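Local coordinates for protein transcriptional regulator, ROK family (Vibrio cholerae O1 biovar eltor, PDB 1Z05) that probably binds DNA to regulate transcription of carbohydrate-metabolism genes, as a zinc-containing member of the ROK family and a homologue of E. coli Mlc, at residues 115-120 against 190-195; 173-178 against 410-415; 308-313 against 331-336; 318-323 against 365-370; 43-48 against 101-106. One frame throughout, in Å; residues are numbered along the deposited sequence. Where two conformers were deposited one is given.

Interaction 1 (115-120 against 190-195); sequences LGRGYL and MPHYNV. With SO4 (sulfate ion), chain C; SO4 (sulfate ion), chain D; SO4 (sulfate ion), chain F.
The hairpin joining strands 108-116 and 119-126 reverses direction through a type II beta turn from Gly116 to Tyr119, and Tyr193 and His192 from loop 190-195 close over it. Tyr193 OH donates to Gly116 O at 2.7 Å, almost straight out from the carbonyl oxygen (C=O...donor angle 169°). Leu115 flanks the same phenol, its CD1 3.5 Å from Tyr193 OH. The imidazole of His192 lies between two neighbours: its CD2 sits 3.4 Å above the plane of the Tyr193 ring, over the centre, while one of its own faces receives the backbone of the turn, with Gly118 N 3.3 Å above the His192 plane. Glycine suits position 118, where phi is 86°.

Families with the ASKHA fold, to which this ROK protein belongs, commonly use this first hairpin to approach a nucleotide phosphate. Here sulfate ions, probably from the crystallisation liquor, sit beside it, which does not establish such a role. Arg117 N donates to O4 of the chain C sulfate at 2.9 Å, and Tyr119 OH reaches O1 of the same ion at 2.8 Å. The side chain of Arg117, extended from CG to NE, carries its guanidinium past Pro191, with NH2 3.4 Å from Pro191 CG, to a second sulfate. On the loop side, His192 N donates to the chain F sulfate.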
# COMPACT_ATOMS: atom_id res chain seq x y z
N LEU A 115 0.54 22.61 -11.82
CA LEU A 115 1.14 23.73 -11.11
C LEU A 115 2.60 23.38 -10.86
O LEU A 115 2.92 22.60 -9.96
CB LEU A 115 0.40 24.02 -9.78
CG LEU A 115 0.83 25.27 -9.01
CD1 LEU A 115 0.75 26.53 -9.87
CD2 LEU A 115 0.01 25.46 -7.73
N GLY A 116 3.48 23.94 -11.69
CA GLY A 116 4.91 23.70 -11.58
C GLY A 116 5.60 24.86 -10.89
O GLY A 116 4.94 25.79 -10.43
N ARG A 117 6.93 24.79 -10.81
CA ARG A 117 7.71 25.83 -10.13
C ARG A 117 7.80 27.10 -10.96
O ARG A 117 8.62 27.20 -11.88
CB ARG A 117 9.10 25.31 -9.77
CG ARG A 117 9.08 24.15 -8.77
CD ARG A 117 10.39 23.38 -8.79
NE ARG A 117 10.52 22.46 -7.65
CZ ARG A 117 10.01 21.23 -7.59
NH1 ARG A 117 9.32 20.74 -8.62
NH2 ARG A 117 10.20 20.49 -6.51
N GLY A 118 6.93 28.05 -10.65
CA GLY A 118 6.89 29.32 -11.35
C GLY A 118 6.06 29.32 -12.62
O GLY A 118 6.11 30.28 -13.39
N TYR A 119 5.28 28.27 -12.83
CA TYR A 119 4.40 28.21 -13.99
C TYR A 119 3.13 27.38 -13.77
O TYR A 119 3.03 26.59 -12.83
CB TYR A 119 5.14 27.69 -15.22
CG TYR A 119 5.50 26.22 -15.14
CD1 TYR A 119 4.61 25.23 -15.57
CD2 TYR A 119 6.74 25.82 -14.63
CE1 TYR A 119 4.94 23.87 -15.49
CE2 TYR A 119 7.08 24.47 -14.56
CZ TYR A 119 6.18 23.51 -14.99
OH TYR A 119 6.54 22.19 -14.91
N LEU A 120 2.17 27.58 -14.68
CA LEU A 120 0.94 26.81 -14.71
C LEU A 120 0.71 26.33 -16.13
O LEU A 120 0.73 27.13 -17.07
CB LEU A 120 -0.25 27.66 -14.24
CG LEU A 120 -1.65 27.07 -14.46
CD1 LEU A 120 -1.87 25.83 -13.57
CD2 LEU A 120 -2.75 28.11 -14.21
N MET A 190 3.96 22.82 -0.33
CA MET A 190 4.61 22.48 -1.59
C MET A 190 5.90 23.26 -1.82
O MET A 190 6.13 24.28 -1.15
CB MET A 190 3.62 22.65 -2.75
CG MET A 190 3.22 24.07 -3.06
SD MET A 190 2.10 24.15 -4.46
CE MET A 190 3.05 23.28 -5.72
N PRO A 191 6.74 22.80 -2.76
CA PRO A 191 7.95 23.57 -3.08
C PRO A 191 7.59 24.87 -3.79
O PRO A 191 6.50 24.98 -4.37
CB PRO A 191 8.73 22.65 -4.04
CG PRO A 191 8.04 21.33 -3.99
CD PRO A 191 6.64 21.57 -3.57
N HIS A 192 8.50 25.85 -3.74
CA HIS A 192 8.39 27.11 -4.49
C HIS A 192 7.37 28.09 -3.92
O HIS A 192 7.71 29.22 -3.58
CB HIS A 192 8.12 26.85 -5.98
CG HIS A 192 8.14 28.09 -6.82
ND1 HIS A 192 9.31 28.64 -7.30
CD2 HIS A 192 7.14 28.88 -7.27
CE1 HIS A 192 9.03 29.73 -8.01
NE2 HIS A 192 7.72 29.89 -8.00
N TYR A 193 6.12 27.65 -3.82
CA TYR A 193 5.04 28.50 -3.33
C TYR A 193 4.93 28.43 -1.81
O TYR A 193 5.29 27.43 -1.19
CB TYR A 193 3.70 28.13 -3.98
CG TYR A 193 3.73 28.13 -5.49
CD1 TYR A 193 3.63 29.32 -6.21
CD2 TYR A 193 3.87 26.94 -6.21
CE1 TYR A 193 3.66 29.34 -7.60
CE2 TYR A 193 3.90 26.94 -7.61
CZ TYR A 193 3.80 28.15 -8.29
OH TYR A 193 3.82 28.18 -9.67
N ASN A 194 4.45 29.52 -1.21
CA ASN A 194 4.20 29.57 0.22
C ASN A 194 2.76 29.13 0.48
O ASN A 194 1.83 29.95 0.48
CB ASN A 194 4.47 30.97 0.76
CG ASN A 194 4.21 31.09 2.25
OD1 ASN A 194 4.28 30.09 2.99
ND2 ASN A 194 3.92 32.30 2.71
N VAL A 195 2.59 27.83 0.71
CA VAL A 195 1.28 27.21 0.84
C VAL A 195 1.10 26.49 2.17
O VAL A 195 2.02 25.85 2.67
CB VAL A 195 1.01 26.24 -0.35
CG1 VAL A 195 -0.12 25.25 -0.05
CG2 VAL A 195 0.70 27.04 -1.60
S SO4 C . 9.25 22.02 -12.48
O1 SO4 C . 9.01 21.52 -13.83
O2 SO4 C . 10.03 21.07 -11.71
O3 SO4 C . 9.99 23.28 -12.63
O4 SO4 C . 7.98 22.25 -11.81
S SO4 D . 10.50 16.98 -7.97
O1 SO4 D . 9.59 16.19 -8.79
O2 SO4 D . 11.66 16.18 -7.62
O3 SO4 D . 10.94 18.15 -8.73
O4 SO4 D . 9.82 17.44 -6.76
S SO4 F . 11.57 25.84 -2.06
O1 SO4 F . 11.28 27.27 -2.18
O2 SO4 F . 10.45 25.18 -1.39
O3 SO4 F . 11.76 25.27 -3.39
O4 SO4 F . 12.78 25.66 -1.27

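Interaction 2 (173-178 against 410-415); sequences AITLPG and AALIKQ
Leu412, on helix 407-418, directs its CB at Ala173 and Thr175 of strand 168-176. From there CG stands anti to the carbonyl carbon (chi1 -65°), and the branch that follows puts CD1 against the strand. This methyl does the touching: it is 4.1 Å from Thr175 CG2 and 4.3 Å from Ala173 CB, and it skirts Ile174 O between them. Thr175 offers a methyl because its CG2, rather than OG1, is the branch facing Leu412.

Ile413, one residue on, starts off beside the strand but bends back at its end. Its CG1 and CD1 both lie against the methyl of Ala173, CD1 at 3.9 Å from Ala173 CB. Ala173 thus sits under two neighbouring side chains of the helix, and its small size suits the 6.8 Å spacing between Ala173 CA and Leu412 CA. The axes of the short segments 173-176 and 410-415 run 134° apart and approach to 8.0 Å, closer than the roughly 10 Å usual for a helix on a sheet.

The sheet is the five-stranded mixed one of the first ASKHA-type domain, and strand 168-176 lies in it between 108-116 and 212-216. The same two helix residues continue over strand 212-216, Leu412 on Ala215 and Ile413 on Phe213. No hydrogen bond crosses between the two segments, so the attachment rests on shape, dispersion and the exclusion of water from aliphatic groups.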
# COMPACT_ATOMS: atom_id res chain seq x y z
N ALA A 173 -8.37 17.92 -13.86
CA ALA A 173 -7.32 17.29 -13.08
C ALA A 173 -6.17 18.28 -12.90
O ALA A 173 -5.85 19.04 -13.81
CB ALA A 173 -6.85 16.00 -13.76
N ILE A 174 -5.58 18.30 -11.70
CA ILE A 174 -4.42 19.14 -11.44
C ILE A 174 -3.39 18.36 -10.62
O ILE A 174 -3.73 17.73 -9.61
CB ILE A 174 -4.80 20.53 -10.81
CG1 ILE A 174 -3.56 21.40 -10.56
CG2 ILE A 174 -5.67 20.39 -9.54
CD1 ILE A 174 -3.86 22.92 -10.61
N THR A 175 -2.15 18.37 -11.10
CA THR A 175 -1.05 17.67 -10.44
C THR A 175 0.03 18.68 -10.11
O THR A 175 0.13 19.73 -10.76
CB THR A 175 -0.48 16.52 -11.31
OG1 THR A 175 -0.09 17.04 -12.59
CG2 THR A 175 -1.55 15.44 -11.52
N LEU A 176 0.79 18.40 -9.06
CA LEU A 176 1.77 19.34 -8.54
C LEU A 176 2.70 18.62 -7.58
O LEU A 176 2.31 17.61 -6.98
CB LEU A 176 1.07 20.50 -7.81
CG LEU A 176 0.17 20.17 -6.60
CD1 LEU A 176 0.15 21.32 -5.64
CD2 LEU A 176 -1.25 19.85 -7.04
N PRO A 177 3.93 19.12 -7.41
CA PRO A 177 4.81 18.57 -6.37
C PRO A 177 4.28 18.95 -4.97
O PRO A 177 3.48 19.88 -4.86
CB PRO A 177 6.15 19.26 -6.63
CG PRO A 177 5.77 20.57 -7.32
CD PRO A 177 4.57 20.22 -8.17
N GLY A 178 4.71 18.24 -3.93
CA GLY A 178 4.35 18.60 -2.57
C GLY A 178 3.43 17.63 -1.85
O GLY A 178 3.15 16.55 -2.36
N ALA A 410 -4.40 13.28 -16.77
CA ALA A 410 -5.19 12.41 -17.64
C ALA A 410 -5.46 11.05 -17.01
O ALA A 410 -6.57 10.52 -17.10
CB ALA A 410 -4.51 12.27 -19.01
N ALA A 411 -4.44 10.50 -16.34
CA ALA A 411 -4.54 9.23 -15.62
C ALA A 411 -5.56 9.27 -14.49
O ALA A 411 -6.29 8.30 -14.27
CB ALA A 411 -3.18 8.83 -15.09
N LEU A 412 -5.59 10.38 -13.75
CA LEU A 412 -6.56 10.57 -12.67
C LEU A 412 -8.00 10.50 -13.21
O LEU A 412 -8.87 9.94 -12.57
CB LEU A 412 -6.37 11.94 -12.00
CG LEU A 412 -5.07 12.22 -11.23
CD1 LEU A 412 -5.13 13.61 -10.62
CD2 LEU A 412 -4.84 11.17 -10.14
N ILE A 413 -8.22 11.12 -14.36
CA ILE A 413 -9.53 11.15 -15.02
C ILE A 413 -9.90 9.76 -15.54
O ILE A 413 -11.01 9.28 -15.30
CB ILE A 413 -9.57 12.20 -16.18
CG1 ILE A 413 -9.34 13.63 -15.64
CG2 ILE A 413 -10.88 12.13 -17.00
CD1 ILE A 413 -10.14 13.98 -14.40
N LYS A 414 -8.98 9.10 -16.23
CA LYS A 414 -9.24 7.74 -16.69
C LYS A 414 -9.61 6.82 -15.51
O LYS A 414 -10.60 6.09 -15.60
CB LYS A 414 -8.09 7.19 -17.54
CG LYS A 414 -8.20 5.70 -17.84
CD LYS A 414 -7.94 5.40 -19.30
CE LYS A 414 -9.25 5.38 -20.09
NZ LYS A 414 -9.05 5.47 -21.56
N GLN A 415 -8.85 6.87 -14.42
CA GLN A 415 -9.13 6.02 -13.26
C GLN A 415 -10.45 6.38 -12.56
O GLN A 415 -11.11 5.50 -12.02
CB GLN A 415 -7.95 6.01 -12.28
CG GLN A 415 -8.01 4.89 -11.21
CD GLN A 415 -8.18 3.49 -11.80
OE1 GLN A 415 -9.11 2.77 -11.43
NE2 GLN A 415 -7.29 3.10 -12.71

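Interaction 3 (308-313 against 331-336); sequences EPSCLA and DPLAVD
The carboxylate of Asp331 takes hydrogen bonds on both faces, from Ser310 and Cys311 on one and from Ala334 on the other. On the first face Ser310 OG donates to Asp331 OD2 at 2.8 Å, on the syn side but 33° out of the plane. From that same face Cys311 N donates to Asp331 OD1 at 3.1 Å, lying 53° above the plane, and Cys311 SG rests 3.6 Å from Asp331 CG. The opposite face receives Ala334 N, whose bond to OD2 makes Asp331 the N-cap of helix 332-356. Aspartate suits this place: one oxygen caps the helix while both hold loop 308-313. The amides and the nearby helix N-terminus would probably favour its charged form.

Ser310 accepts as well as donates. With OG anti to its backbone N (chi1 178°), it takes a bond from Leu312 N, closing an ST turn within the type I beta turn 310-313. A water ties the two backbones together by donating to Pro309 O and Asp331 OD1 and accepting from Leu333 N.

Below this polar network Leu333 fills the angle between loop and helix, its CD2 3.6 Å from Ser310 CB and its CD1 against Glu308 OE1. That oxygen is paired with Arg303, which also forms a salt bridge to Asp336. Deeper in, Leu312 CD1 packs on Ala334 CB at 4.3 Å.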
# COMPACT_ATOMS: atom_id res chain seq x y z
N GLU A 308 40.36 18.10 -11.72
CA GLU A 308 40.09 16.90 -12.52
C GLU A 308 39.75 17.28 -13.96
O GLU A 308 38.90 18.14 -14.17
CB GLU A 308 38.97 16.06 -11.89
CG GLU A 308 39.38 15.41 -10.57
CD GLU A 308 38.38 14.38 -10.08
OE1 GLU A 308 38.03 13.45 -10.85
OE2 GLU A 308 37.96 14.49 -8.91
N PRO A 309 40.40 16.63 -14.94
CA PRO A 309 40.19 17.01 -16.34
C PRO A 309 38.81 16.63 -16.87
O PRO A 309 38.26 15.59 -16.49
CB PRO A 309 41.30 16.26 -17.08
CG PRO A 309 41.61 15.10 -16.23
CD PRO A 309 41.34 15.50 -14.82
N SER A 310 38.25 17.48 -17.73
CA SER A 310 36.93 17.23 -18.30
C SER A 310 36.68 18.18 -19.45
O SER A 310 37.22 19.29 -19.47
CB SER A 310 35.83 17.43 -17.25
OG SER A 310 34.54 17.24 -17.80
N CYS A 311 35.85 17.74 -20.38
CA CYS A 311 35.37 18.59 -21.46
C CYS A 311 34.40 19.66 -20.94
O CYS A 311 34.07 20.60 -21.66
CB CYS A 311 34.70 17.74 -22.55
SG CYS A 311 33.16 16.92 -22.06
N LEU A 312 33.93 19.50 -19.70
CA LEU A 312 33.06 20.47 -19.05
C LEU A 312 33.82 21.58 -18.32
O LEU A 312 33.20 22.52 -17.82
CB LEU A 312 32.12 19.76 -18.06
CG LEU A 312 31.09 18.76 -18.59
CD1 LEU A 312 30.53 17.88 -17.48
CD2 LEU A 312 29.94 19.47 -19.33
N ALA A 313 35.15 21.49 -18.28
CA ALA A 313 35.99 22.39 -17.48
C ALA A 313 36.05 23.84 -17.96
O ALA A 313 36.61 24.71 -17.27
CB ALA A 313 37.40 21.81 -17.34
N ASP A 331 32.94 11.44 -21.81
CA ASP A 331 33.79 12.21 -20.90
C ASP A 331 33.98 11.44 -19.59
O ASP A 331 33.00 11.18 -18.89
CB ASP A 331 33.20 13.60 -20.61
CG ASP A 331 34.08 14.42 -19.68
OD1 ASP A 331 35.23 14.73 -20.06
OD2 ASP A 331 33.62 14.74 -18.56
N PRO A 332 35.23 11.04 -19.28
CA PRO A 332 35.50 10.21 -18.10
C PRO A 332 34.92 10.76 -16.80
O PRO A 332 34.34 10.00 -16.02
CB PRO A 332 37.03 10.19 -18.05
CG PRO A 332 37.45 10.34 -19.48
CD PRO A 332 36.46 11.31 -20.06
N LEU A 333 35.08 12.06 -16.55
CA LEU A 333 34.53 12.68 -15.34
C LEU A 333 33.00 12.58 -15.26
O LEU A 333 32.46 12.16 -14.25
CB LEU A 333 35.00 14.13 -15.18
CG LEU A 333 34.45 14.90 -13.96
CD1 LEU A 333 34.85 14.20 -12.69
CD2 LEU A 333 34.94 16.34 -13.94
N ALA A 334 32.31 12.96 -16.34
CA ALA A 334 30.85 12.90 -16.39
C ALA A 334 30.34 11.46 -16.28
O ALA A 334 29.37 11.19 -15.58
CB ALA A 334 30.34 13.55 -17.67
N VAL A 335 31.01 10.53 -16.96
CA VAL A 335 30.72 9.11 -16.82
C VAL A 335 30.83 8.70 -15.35
O VAL A 335 29.91 8.09 -14.80
CB VAL A 335 31.65 8.23 -17.71
CG1 VAL A 335 31.55 6.74 -17.33
CG2 VAL A 335 31.34 8.44 -19.19
N ASP A 336 31.93 9.05 -14.70
CA ASP A 336 32.14 8.70 -13.29
C ASP A 336 31.08 9.29 -12.34
O ASP A 336 30.63 8.63 -11.40
CB ASP A 336 33.54 9.12 -12.84
CG ASP A 336 33.98 8.40 -11.58
OD1 ASP A 336 34.08 7.14 -11.60
OD2 ASP A 336 34.22 9.09 -10.56
O HOH W 1 36.91 13.83 -18.04

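Interaction 4 (318-323 against 365-370); sequences ISIEDI and GVINQA
Ile320 and Val366 meet methyl to methyl, and the fit is tight: Ile320 CG2 is 3.5 Å from Val366 CG2, closer than usual for two carbons. Val366 places CG2 between its backbone N and carbonyl carbon, the crowded position, which aims that methyl at the helix. Ile367 CD1 joins more loosely, 4.2 Å from Ile320 CG2. Branched aliphatic residues suit this side, where Ile320 and Ile367 are buried and Ile320 also packs on Ile296 of helix 293-305.

Helix 320-328 starts at this point with a capping box. Ser319 OG accepts from Asp322 N at 3.1 Å, and Asp322 OD2 takes a weak bond from Ser319 N. The partner, 366-369, is a short 3-10 turn leading from strand 360-364 into helix 371-385.

Toward solvent the contact slackens. Glu321, bent at chi2 (81°), curls its carboxylate back so that OE2 lies 3.6 Å from Val366 CG1. Beside it the exposed amide of Gln369 is modelled in two conformers, so its nearness to Glu321 CG is doubtful.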
# COMPACT_ATOMS: atom_id res chain seq x y z
N ILE A 318 26.94 24.79 -15.92
CA ILE A 318 26.71 23.36 -16.18
C ILE A 318 25.31 22.91 -15.78
O ILE A 318 24.90 23.06 -14.63
CB ILE A 318 27.73 22.47 -15.40
CG1 ILE A 318 29.17 23.02 -15.51
CG2 ILE A 318 27.60 21.00 -15.82
CD1 ILE A 318 29.95 22.58 -16.73
N SER A 319 24.58 22.35 -16.74
CA SER A 319 23.28 21.75 -16.47
C SER A 319 23.39 20.23 -16.38
O SER A 319 24.43 19.65 -16.70
CB SER A 319 22.27 22.14 -17.56
OG SER A 319 22.56 21.50 -18.78
N ILE A 320 22.30 19.58 -15.95
CA ILE A 320 22.21 18.13 -15.94
C ILE A 320 22.25 17.58 -17.37
O ILE A 320 22.91 16.57 -17.63
CB ILE A 320 20.95 17.63 -15.18
CG1 ILE A 320 20.98 18.08 -13.71
CG2 ILE A 320 20.81 16.09 -15.29
CD1 ILE A 320 22.03 17.35 -12.85
N GLU A 321 21.57 18.28 -18.28
CA GLU A 321 21.63 17.96 -19.71
C GLU A 321 23.06 17.95 -20.24
O GLU A 321 23.43 17.04 -20.98
CB GLU A 321 20.77 18.93 -20.53
CG GLU A 321 19.26 18.73 -20.41
CD GLU A 321 18.64 19.35 -19.16
OE1 GLU A 321 19.38 19.93 -18.33
OE2 GLU A 321 17.40 19.27 -19.01
N ASP A 322 23.85 18.95 -19.85
CA ASP A 322 25.27 19.04 -20.24
C ASP A 322 26.08 17.86 -19.71
O ASP A 322 26.91 17.31 -20.43
CB ASP A 322 25.90 20.34 -19.74
CG ASP A 322 25.24 21.58 -20.29
OD1 ASP A 322 24.36 21.47 -21.18
OD2 ASP A 322 25.60 22.68 -19.82
N ILE A 323 25.85 17.51 -18.45
CA ILE A 323 26.54 16.38 -17.81
C ILE A 323 26.19 15.07 -18.52
O ILE A 323 27.08 14.25 -18.80
CB ILE A 323 26.23 16.28 -16.29
CG1 ILE A 323 26.66 17.56 -15.57
CG2 ILE A 323 26.94 15.08 -15.66
CD1 ILE A 323 25.98 17.81 -14.23
N GLY A 365 13.09 11.00 -15.68
CA GLY A 365 13.86 12.22 -15.45
C GLY A 365 14.84 12.48 -16.57
O GLY A 365 15.07 11.60 -17.41
N VAL A 366 15.41 13.68 -16.60
CA VAL A 366 16.35 14.07 -17.65
C VAL A 366 17.58 13.16 -17.68
O VAL A 366 18.20 12.96 -18.73
CB VAL A 366 16.76 15.58 -17.57
CG1 VAL A 366 15.53 16.49 -17.69
CG2 VAL A 366 17.51 15.89 -16.29
N ILE A 367 17.89 12.57 -16.52
CA ILE A 367 18.99 11.62 -16.38
C ILE A 367 18.91 10.41 -17.32
O ILE A 367 19.90 9.70 -17.53
CB ILE A 367 19.11 11.15 -14.90
CG1 ILE A 367 20.57 10.84 -14.55
CG2 ILE A 367 18.15 9.98 -14.60
CD1 ILE A 367 21.43 12.08 -14.40
N ASN A 368 17.73 10.17 -17.90
CA ASN A 368 17.57 9.12 -18.90
C ASN A 368 18.36 9.38 -20.20
O ASN A 368 18.52 8.47 -21.03
CB ASN A 368 16.10 8.84 -19.19
CG ASN A 368 15.46 7.95 -18.15
OD1 ASN A 368 16.05 6.96 -17.72
ND2 ASN A 368 14.23 8.29 -17.75
N GLN A 369 18.85 10.60 -20.36
CA GLN A 369 19.71 10.96 -21.49
C GLN A 369 21.10 10.34 -21.37
O GLN A 369 21.87 10.31 -22.33
CB GLN A 369 19.78 12.48 -21.65
CG GLN A 369 18.46 13.10 -22.12
CD GLN A 369 18.38 14.61 -21.94
OE1 GLN A 369 19.38 15.27 -21.65
NE2 GLN A 369 17.18 15.16 -22.10
N ALA A 370 21.41 9.82 -20.18
CA ALA A 370 22.63 9.06 -19.95
C ALA A 370 22.33 7.64 -19.47
O ALA A 370 23.14 7.03 -18.76
CB ALA A 370 23.52 9.79 -18.94

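Interaction 5 (43-48 against 101-106); sequences RVYKLI and LQTNNL
Tyr45 swings its ring toward Thr103 because its CG is anti to the backbone N (chi1 -179°), and Ile48 reaches the same strand with CG2, which also lies anti to its backbone N. Both belong to helix 35-51 of an N-terminal winged helix-turn-helix, in which helices 35-51, 56-63 and 67-79 are followed by the two-stranded wing 83-86 and 99-103. Helix and strand are almost perpendicular, 92° apart.

Ile48 CG2 presses on the strand backbone, 3.5 Å from both Leu101 O and Gln102 C. Its beta-branch suits the place, setting a methyl where it can press on peptide groups. Beside it Thr103 CG2 forms an off-centre CH-pi contact with Tyr45, 4.1 Å from the ring centroid. Threonine serves twice here, since its OG1 is hydrogen-bonded to Asp49, the residue after Ile48.

The phenol end is bridged by water. Tyr45 OH donates to one water at 2.8 Å and accepts from another at 2.6 Å, and both waters donate to Asn105 OD1. Tyr45 thereby joins the loop mainly through water, its OH 3.6 Å from Asn105 OD1. A further water spans the backbones, donating to Ile48 O at 2.6 Å and accepting from Thr103 N at 3.0 Å.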
# COMPACT_ATOMS: atom_id res chain seq x y z
N ARG A 43 -16.92 -0.70 -13.47
CA ARG A 43 -16.52 -2.02 -13.94
C ARG A 43 -17.02 -2.31 -15.36
O ARG A 43 -16.27 -2.79 -16.21
CB ARG A 43 -17.00 -3.11 -12.98
CG ARG A 43 -16.25 -3.11 -11.65
CD ARG A 43 -16.71 -4.24 -10.72
NE ARG A 43 -16.27 -5.56 -11.20
CZ ARG A 43 -17.07 -6.57 -11.50
NH1 ARG A 43 -18.39 -6.46 -11.36
NH2 ARG A 43 -16.56 -7.72 -11.93
N VAL A 44 -18.29 -2.00 -15.61
CA VAL A 44 -18.90 -2.20 -16.92
C VAL A 44 -18.28 -1.28 -17.98
O VAL A 44 -17.96 -1.71 -19.08
CB VAL A 44 -20.44 -2.04 -16.87
CG1 VAL A 44 -21.04 -1.93 -18.29
CG2 VAL A 44 -21.06 -3.21 -16.13
N TYR A 45 -18.11 -0.01 -17.62
CA TYR A 45 -17.51 0.97 -18.53
C TYR A 45 -16.07 0.60 -18.93
O TYR A 45 -15.67 0.76 -20.10
CB TYR A 45 -17.55 2.35 -17.89
CG TYR A 45 -16.97 3.43 -18.76
CD1 TYR A 45 -17.77 4.09 -19.70
CD2 TYR A 45 -15.62 3.78 -18.65
CE1 TYR A 45 -17.23 5.10 -20.51
CE2 TYR A 45 -15.08 4.78 -19.47
CZ TYR A 45 -15.89 5.43 -20.39
OH TYR A 45 -15.37 6.43 -21.18
N LYS A 46 -15.29 0.13 -17.95
CA LYS A 46 -13.92 -0.34 -18.22
C LYS A 46 -13.89 -1.52 -19.19
O LYS A 46 -13.05 -1.57 -20.10
CB LYS A 46 -13.19 -0.68 -16.92
CG LYS A 46 -11.71 -1.04 -17.12
CD LYS A 46 -11.06 -1.48 -15.81
CE LYS A 46 -9.61 -1.87 -16.02
NZ LYS A 46 -8.97 -2.12 -14.70
N LEU A 47 -14.81 -2.47 -19.01
CA LEU A 47 -14.94 -3.59 -19.96
C LEU A 47 -15.24 -3.11 -21.38
O LEU A 47 -14.60 -3.55 -22.34
CB LEU A 47 -16.00 -4.59 -19.49
CG LEU A 47 -15.58 -5.57 -18.39
CD1 LEU A 47 -16.78 -6.36 -17.88
CD2 LEU A 47 -14.48 -6.52 -18.88
N ILE A 48 -16.20 -2.20 -21.51
CA ILE A 48 -16.57 -1.62 -22.80
C ILE A 48 -15.41 -0.84 -23.44
O ILE A 48 -15.14 -0.97 -24.64
CB ILE A 48 -17.82 -0.71 -22.66
CG1 ILE A 48 -19.02 -1.53 -22.21
CG2 ILE A 48 -18.15 -0.04 -23.99
CD1 ILE A 48 -20.18 -0.71 -21.71
N LEU A 101 -21.62 -2.62 -27.75
CA LEU A 101 -21.35 -1.37 -27.04
C LEU A 101 -19.89 -0.95 -27.11
O LEU A 101 -18.98 -1.77 -26.95
CB LEU A 101 -21.81 -1.47 -25.58
CG LEU A 101 -23.32 -1.61 -25.38
CD1 LEU A 101 -23.62 -2.35 -24.08
CD2 LEU A 101 -24.02 -0.27 -25.42
N GLN A 102 -19.67 0.34 -27.37
CA GLN A 102 -18.35 0.96 -27.38
C GLN A 102 -18.40 2.28 -26.64
O GLN A 102 -19.46 2.91 -26.53
CB GLN A 102 -17.87 1.24 -28.80
CG GLN A 102 -17.82 0.04 -29.73
CD GLN A 102 -17.34 0.43 -31.13
OE1 GLN A 102 -18.15 0.66 -32.02
NE2 GLN A 102 -16.04 0.52 -31.31
N THR A 103 -17.26 2.73 -26.13
CA THR A 103 -17.22 4.04 -25.50
C THR A 103 -17.41 5.11 -26.58
O THR A 103 -16.93 4.97 -27.72
CB THR A 103 -15.90 4.28 -24.74
OG1 THR A 103 -14.80 3.99 -25.59
CG2 THR A 103 -15.83 3.38 -23.53
N ASN A 104 -18.13 6.16 -26.21
CA ASN A 104 -18.44 7.27 -27.09
C ASN A 104 -17.65 8.50 -26.65
O ASN A 104 -18.22 9.45 -26.12
CB ASN A 104 -19.95 7.53 -27.04
CG ASN A 104 -20.41 8.55 -28.08
OD1 ASN A 104 -19.73 8.79 -29.08
ND2 ASN A 104 -21.57 9.14 -27.84
N ASN A 105 -16.33 8.46 -26.86
CA ASN A 105 -15.42 9.50 -26.38
C ASN A 105 -15.49 10.83 -27.12
O ASN A 105 -15.18 11.87 -26.55
CB ASN A 105 -13.96 9.01 -26.41
CG ASN A 105 -13.61 8.10 -25.23
OD1 ASN A 105 -14.39 7.96 -24.29
ND2 ASN A 105 -12.43 7.50 -25.28
N LEU A 106 -15.88 10.78 -28.40
CA LEU A 106 -15.85 11.96 -29.25
C LEU A 106 -16.87 12.99 -28.79
O LEU A 106 -18.07 12.69 -28.70
CB LEU A 106 -16.07 11.57 -30.72
CG LEU A 106 -15.58 12.55 -31.79
CD1 LEU A 106 -14.06 12.75 -31.74
CD2 LEU A 106 -16.01 12.10 -33.19
O HOH W 2 -17.19 7.76 -22.80
O HOH W 3 -12.94 6.65 -22.18
O HOH W 4 -15.04 0.70 -26.60

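Along the chain interaction 5 comes first, within the N-terminal winged helix-turn-helix. Interactions 1 and 2 follow, their segments alternating. They share a sheet, in which strands 108-116 and 168-176 are neighbours, and they touch where Leu115 N probably bonds to Thr175 O; their centres are 16 Å apart. Interactions 3 and 4, whose segments also alternate, are nested within the loop that interaction 2 closes. Their centres are 14 Å apart around helices 320-328 and 332-356, where Leu312 and Ala334 pack on Ile323. Interaction 5 is about 5 Å from interaction 2 by nearest atoms, so the probable DNA-binding part lies next to helix 407-418, which packs on the first sheet, and far from interactions 3 and 4.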